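Local coordinates for uncharacterized protein (Mycobacterium tuberculosis, PDB 3KFW) that is of unknown function but, as a member of the PaaX family, probably acts as a transcriptional repressor, at residues Gly86-Leu91 with Met124-Leu129. Residues are numbered along the deposited sequence; the frame is centred on the assembly and turned at random.
Sequences GNWHML and MRPDNL
Backbone bonds pair His89 with Arg125, antiparallel and hydrogen-bonded. Arg125 N donates to His89 O at 3.1 Å. The return bond, His89 N to Arg125 O, is weak. Two residues away on each segment, Asp127 N donates to Asn87 O over 3.0 Å, just past the end of strand 122-126. Asn87 O also accepts a bond from the indole NE1 of Trp84.

These two strands are central in a four-stranded antiparallel sheet of the predicted Cas2-like domain. Strand 88-93 is hydrogen-bonded on its other edge to strand 141-147. Helix 151-158 packs against Trp88 and Met124.

Apolar side chains meet around Trp88. Pro126 CG sits over the six-membered ring of Trp88 in a CH-pi contact, 4.2 Å from its centroid. Met124 bends at chi3 (78°), which turns its CE back to Trp88 CB, 3.7 Å away. Met90 and Met124, both selenomethionines, run side by side and touch through their CG atoms. Met90 also packs on Met90 of the second subunit.

On the sheet face opposite Met90 and Met124, the His89 imidazole takes Asp127 CB over one face, 3.5 Å from the ring centroid. His89 CG is anti to the carbonyl carbon (chi1 -76°), which carries the ring toward Asp127. Leu129 O comes up at the ring edge, 3.4 Å from His89 CE1.

Arg125 reaches along its own segment. Its NH1 donates to Pro126 O, Leu129 CD1 covers one face of the guanidinium, and NE is hydrogen-bonded to Arg114 O.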
# COMPACT_ATOMS: atom_id res chain seq x y z
N GLY A 86 16.94 21.14 8.30
CA GLY A 86 17.13 19.84 7.63
C GLY A 86 16.13 18.77 7.99
O GLY A 86 16.20 17.64 7.46
N ASN A 87 15.20 19.12 8.88
CA ASN A 87 14.23 18.18 9.40
C ASN A 87 12.93 18.22 8.62
O ASN A 87 12.52 19.28 8.15
CB ASN A 87 13.95 18.44 10.86
CG ASN A 87 15.12 18.09 11.74
OD1 ASN A 87 15.37 16.93 12.04
ND2 ASN A 87 15.85 19.10 12.17
N TRP A 88 12.29 17.05 8.51
CA TRP A 88 11.04 16.88 7.84
C TRP A 88 9.97 16.38 8.82
O TRP A 88 10.23 15.53 9.67
CB TRP A 88 11.21 15.82 6.73
CG TRP A 88 12.13 16.27 5.63
CD1 TRP A 88 13.51 16.39 5.70
CD2 TRP A 88 11.76 16.68 4.32
NE1 TRP A 88 14.00 16.82 4.51
CE2 TRP A 88 12.97 17.01 3.63
CE3 TRP A 88 10.55 16.75 3.63
CZ2 TRP A 88 12.99 17.47 2.31
CZ3 TRP A 88 10.56 17.17 2.31
CH2 TRP A 88 11.79 17.55 1.66
N HIS A 89 8.76 16.91 8.70
CA HIS A 89 7.60 16.30 9.32
C HIS A 89 7.21 15.09 8.52
O HIS A 89 7.19 15.15 7.29
CB HIS A 89 6.43 17.29 9.40
CG HIS A 89 6.60 18.31 10.49
ND1 HIS A 89 6.02 19.57 10.43
CD2 HIS A 89 7.29 18.26 11.65
CE1 HIS A 89 6.32 20.23 11.53
NE2 HIS A 89 7.09 19.46 12.28
N MSE A 90 6.87 14.00 9.20
CA MSE A 90 6.47 12.77 8.52
C MSE A 90 5.21 12.17 9.09
O MSE A 90 5.09 11.90 10.28
CB MSE A 90 7.57 11.75 8.59
CG MSE A 90 7.52 10.75 7.45
SE MSE A 90 9.15 9.66 7.44
CE MSE A 90 8.17 8.22 8.27
N LEU A 91 4.25 11.95 8.24
CA LEU A 91 3.04 11.38 8.69
C LEU A 91 2.83 10.06 7.93
O LEU A 91 2.72 10.07 6.73
CB LEU A 91 1.89 12.37 8.47
CG LEU A 91 1.92 13.70 9.23
CD1 LEU A 91 0.76 14.61 8.68
CD2 LEU A 91 1.78 13.52 10.71
N MSE A 124 5.14 13.75 3.67
CA MSE A 124 6.26 14.47 4.31
C MSE A 124 6.26 15.88 3.88
O MSE A 124 5.67 16.22 2.88
CB MSE A 124 7.63 13.97 3.88
CG MSE A 124 7.91 12.61 4.26
SE MSE A 124 9.51 11.92 3.39
CE MSE A 124 10.83 12.81 4.53
N ARG A 125 6.97 16.70 4.64
CA ARG A 125 7.27 18.07 4.24
C ARG A 125 8.34 18.59 5.18
O ARG A 125 8.55 18.00 6.23
CB ARG A 125 6.01 18.97 4.24
CG ARG A 125 5.49 19.29 5.63
CD ARG A 125 5.25 20.78 5.79
NE ARG A 125 4.95 21.37 4.49
CZ ARG A 125 5.72 22.26 3.87
NH1 ARG A 125 6.81 22.68 4.44
NH2 ARG A 125 5.36 22.70 2.69
N PRO A 126 9.05 19.67 4.80
CA PRO A 126 10.03 20.24 5.74
C PRO A 126 9.33 20.77 6.99
O PRO A 126 8.17 21.14 6.90
CB PRO A 126 10.67 21.36 4.95
CG PRO A 126 10.41 21.03 3.51
CD PRO A 126 9.14 20.28 3.45
N ASP A 127 9.98 20.84 8.14
CA ASP A 127 9.26 21.29 9.32
C ASP A 127 9.24 22.81 9.49
O ASP A 127 9.03 23.29 10.60
CB ASP A 127 9.76 20.59 10.59
CG ASP A 127 11.11 21.08 11.02
OD1 ASP A 127 11.73 21.81 10.24
OD2 ASP A 127 11.55 20.77 12.16
N ASN A 128 9.46 23.55 8.39
CA ASN A 128 9.44 25.02 8.39
C ASN A 128 8.03 25.64 8.58
O ASN A 128 7.92 26.77 9.01
CB ASN A 128 10.16 25.59 7.14
CG ASN A 128 9.44 25.23 5.83
OD1 ASN A 128 8.95 24.12 5.66
ND2 ASN A 128 9.36 26.19 4.91
N LEU A 129 6.97 24.91 8.21
CA LEU A 129 5.60 25.16 8.66
C LEU A 129 5.35 24.45 9.99
O LEU A 129 5.80 23.31 10.17
CB LEU A 129 4.58 24.62 7.65
CG LEU A 129 4.46 25.21 6.25
CD1 LEU A 129 3.28 24.58 5.51
CD2 LEU A 129 4.34 26.76 6.33